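Local atomic coordinates of putative acetamidase/formamidase (Yersinia enterocolitica subsp. palearctica serotype O:3, PDB entry 5UBU), a protein that probably hydrolyses carbon-nitrogen bonds of linear amides, as other members of the acetamidase/formamidase family do. Residues Val101-Ile106 with Gly202-Leu207. Numbering follows the deposited sequence.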
ATOM      1  N   VAL B 101     -10.761  -6.593  29.609  1.00 44.90           N
ATOM      2  CA  VAL B 101     -11.134  -5.527  28.700  1.00 44.43           C
ATOM      3  C   VAL B 101     -11.675  -4.344  29.483  1.00 44.89           C
ATOM      4  O   VAL B 101     -12.477  -4.520  30.407  1.00 46.76           O
ATOM      5  CB  VAL B 101     -12.220  -5.999  27.714  1.00 44.38           C
ATOM      6  CG1 VAL B 101     -12.763  -4.844  26.890  1.00 43.69           C
ATOM      7  CG2 VAL B 101     -11.668  -7.078  26.798  1.00 44.35           C
ATOM      8  N   ILE B 102     -11.225  -3.143  29.120  1.00 43.17           N
ATOM      9  CA  ILE B 102     -11.707  -1.927  29.745  1.00 42.64           C
ATOM     10  C   ILE B 102     -12.829  -1.412  28.859  1.00 41.68           C
ATOM     11  O   ILE B 102     -12.643  -1.260  27.656  1.00 40.95           O
ATOM     12  CB  ILE B 102     -10.626  -0.837  29.807  1.00 42.47           C
ATOM     13  CG1 ILE B 102      -9.417  -1.306  30.616  1.00 43.12           C
ATOM     14  CG2 ILE B 102     -11.195   0.453  30.393  1.00 43.46           C
ATOM     15  CD1 ILE B 102      -9.711  -1.625  32.073  1.00 43.98           C
ATOM     16  N   ALA B 103     -13.994  -1.162  29.449  1.00 41.97           N
ATOM     17  CA  ALA B 103     -15.131  -0.624  28.716  1.00 41.79           C
ATOM     18  C   ALA B 103     -15.196   0.854  29.064  1.00 41.40           C
ATOM     19  O   ALA B 103     -15.285   1.203  30.237  1.00 41.56           O
ATOM     20  CB  ALA B 103     -16.416  -1.330  29.117  1.00 42.79           C
ATOM     21  N   VAL B 104     -15.140   1.717  28.055  1.00 40.83           N
ATOM     22  CA  VAL B 104     -15.185   3.158  28.289  1.00 40.81           C
ATOM     23  C   VAL B 104     -16.424   3.747  27.638  1.00 40.74           C
ATOM     24  O   VAL B 104     -16.503   3.857  26.413  1.00 40.13           O
ATOM     25  CB  VAL B 104     -13.931   3.865  27.727  1.00 40.08           C
ATOM     26  CG1 VAL B 104     -13.991   5.362  28.014  1.00 40.22           C
ATOM     27  CG2 VAL B 104     -12.668   3.257  28.318  1.00 40.11           C
ATOM     28  N   TYR B 105     -17.398   4.113  28.462  1.00 41.44           N
ATOM     29  CA  TYR B 105     -18.627   4.725  27.974  1.00 41.97           C
ATOM     30  C   TYR B 105     -18.518   6.233  28.110  1.00 41.71           C
ATOM     31  O   TYR B 105     -18.350   6.738  29.203  1.00 42.13           O
ATOM     32  CB  TYR B 105     -19.858   4.190  28.722  1.00 43.24           C
ATOM     33  CG  TYR B 105     -21.115   4.962  28.415  1.00 44.33           C
ATOM     34  CD1 TYR B 105     -21.625   4.999  27.124  1.00 44.63           C
ATOM     35  CD2 TYR B 105     -21.815   5.633  29.416  1.00 46.22           C
ATOM     36  CE1 TYR B 105     -22.772   5.722  26.819  1.00 45.61           C
ATOM     37  CE2 TYR B 105     -22.976   6.348  29.122  1.00 47.14           C
ATOM     38  CZ  TYR B 105     -23.443   6.388  27.819  1.00 46.64           C
ATOM     39  OH  TYR B 105     -24.578   7.088  27.503  1.00 47.40           O
ATOM     40  N   ILE B 106     -18.600   6.947  26.992  1.00 41.26           N
ATOM     41  CA  ILE B 106     -18.519   8.405  27.013  1.00 41.46           C
ATOM     42  C   ILE B 106     -19.936   8.947  27.227  1.00 43.19           C
ATOM     43  O   ILE B 106     -20.830   8.686  26.422  1.00 43.67           O
ATOM     44  CB  ILE B 106     -17.909   8.954  25.711  1.00 39.98           C
ATOM     45  CG1 ILE B 106     -16.522   8.326  25.469  1.00 38.73           C
ATOM     46  CG2 ILE B 106     -17.809  10.474  25.781  1.00 40.42           C
ATOM     47  CD1 ILE B 106     -15.893   8.687  24.137  1.00 37.84           C
ATOM     48  N   GLY B 202     -22.467   8.562  23.881  1.00 45.36           N
ATOM     49  CA  GLY B 202     -23.361   7.479  23.481  1.00 45.42           C
ATOM     50  C   GLY B 202     -22.652   6.258  22.926  1.00 44.62           C
ATOM     51  O   GLY B 202     -23.308   5.359  22.402  1.00 44.94           O
ATOM     52  N   SER B 203     -21.318   6.214  23.042  1.00 43.66           N
ATOM     53  CA  SER B 203     -20.542   5.079  22.553  1.00 42.86           C
ATOM     54  C   SER B 203     -19.793   4.425  23.707  1.00 42.65           C
ATOM     55  O   SER B 203     -19.443   5.084  24.679  1.00 42.54           O
ATOM     56  CB  SER B 203     -19.524   5.521  21.500  1.00 42.10           C
ATOM     57  OG  SER B 203     -18.442   6.261  22.072  1.00 41.71           O
ATOM     58  N   ILE B 204     -19.545   3.126  23.568  1.00 42.39           N
ATOM     59  CA  ILE B 204     -18.805   2.342  24.549  1.00 42.21           C
ATOM     60  C   ILE B 204     -17.651   1.738  23.780  1.00 41.25           C
ATOM     61  O   ILE B 204     -17.882   0.999  22.836  1.00 41.37           O
ATOM     62  CB  ILE B 204     -19.644   1.194  25.151  1.00 43.05           C
ATOM     63  CG1 ILE B 204     -20.954   1.720  25.745  1.00 43.86           C
ATOM     64  CG2 ILE B 204     -18.838   0.458  26.221  1.00 43.19           C
ATOM     65  CD1 ILE B 204     -21.898   0.627  26.238  1.00 44.64           C
ATOM     66  N   THR B 205     -16.422   2.055  24.166  1.00 40.53           N
ATOM     67  CA  THR B 205     -15.246   1.506  23.489  1.00 39.78           C
ATOM     68  C   THR B 205     -14.634   0.411  24.373  1.00 39.87           C
ATOM     69  O   THR B 205     -14.456   0.605  25.581  1.00 40.20           O
ATOM     70  CB  THR B 205     -14.197   2.598  23.186  1.00 39.23           C
ATOM     71  OG1 THR B 205     -14.781   3.612  22.366  1.00 39.18           O
ATOM     72  CG2 THR B 205     -13.001   2.018  22.455  1.00 38.82           C
ATOM     73  N   TYR B 206     -14.330  -0.735  23.757  1.00 39.54           N
ATOM     74  CA  TYR B 206     -13.734  -1.882  24.449  1.00 39.73           C
ATOM     75  C   TYR B 206     -12.262  -1.984  24.074  1.00 39.20           C
ATOM     76  O   TYR B 206     -11.938  -2.115  22.905  1.00 38.85           O
ATOM     77  CB  TYR B 206     -14.484  -3.159  24.085  1.00 40.07           C
ATOM     78  CG  TYR B 206     -15.957  -3.084  24.432  1.00 40.50           C
ATOM     79  CD1 TYR B 206     -16.377  -3.133  25.756  1.00 41.13           C
ATOM     80  CD2 TYR B 206     -16.928  -2.976  23.445  1.00 40.40           C
ATOM     81  CE1 TYR B 206     -17.722  -3.061  26.092  1.00 41.63           C
ATOM     82  CE2 TYR B 206     -18.277  -2.908  23.772  1.00 40.97           C
ATOM     83  CZ  TYR B 206     -18.668  -2.951  25.100  1.00 41.55           C
ATOM     84  OH  TYR B 206     -19.995  -2.889  25.447  1.00 42.11           O
ATOM     85  N   LEU B 207     -11.383  -1.914  25.072  1.00 39.41           N
ATOM     86  CA  LEU B 207      -9.930  -1.951  24.865  1.00 39.24           C
ATOM     87  C   LEU B 207      -9.288  -3.149  25.576  1.00 39.79           C
ATOM     88  O   LEU B 207      -9.548  -3.371  26.756  1.00 40.43           O
ATOM     89  CB  LEU B 207      -9.316  -0.661  25.408  1.00 39.22           C
ATOM     90  CG  LEU B 207      -9.789   0.636  24.730  1.00 38.84           C
ATOM     91  CD1 LEU B 207      -9.350   1.872  25.509  1.00 38.93           C
ATOM     92  CD2 LEU B 207      -9.283   0.705  23.294  1.00 38.32           C
TER
HETATM   93  O   HOH W   1     -16.152   5.287  23.801  1.00 36.72           O
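Ile-102 and Leu-207 grip each other through both backbone N-H groups, one end of an antiparallel strand pair set well inside a mixed beta-sheet. Val-104 and Thr-205 repeat this two residues on, with Val-104 N 2.8 Å from Thr-205 O. At the far end Ile-106 N reaches Ser-203 O, while Gly-202 N donates to Ile-106 O at 3.0 Å. The outer edges are taken too: backbone hydrogen bonds join Ala-103 to Asp-246 of strand 239-248 and Tyr-206 to Arg-257 of strand 257-260.

The closer side-chain packing lies on the face of Ala-103 and Tyr-206. The small methyl CB of Ala-103 sits 3.7 Å from Tyr-206 CE1, and Val-101 CG1 presses on Tyr-206 CB. That branch gets there because it stands anti to the backbone N (chi1 172°). Helix 11-15 covers this face, Met-12 touching Ala-103 and Ile-204; the Tyr-206 ring meets Trp-251 edge-to-face and its OH bonds to Glu-259. The solvent side is the end with Tyr-105 and Gly-202, both partly exposed, although the ring still touches the facing strand. A chi1 of 170° swings the Tyr-105 ring past Ile-204, its CD1 3.6 Å from Ile-204 CG1, until CE1 lies 3.8 Å from Gly-202 CA.

Across the opposite face the pair touches more loosely. Ile-102, Val-104, Thr-205 and Leu-207 meet the facing strand mainly through backbone atoms. Val-104 packs on Ile-243 of the neighbouring strand 239-248, while Thr-205 and Leu-207 pack on Leu-173 and Val-175 of strand 169-175, part of another sheet. A water is held here among buried polar groups. It donates to Val-104 O and to Ser-203 OG, which also bonds to Gly-200 O, and lies 2.6 Å from Thr-205 OG1.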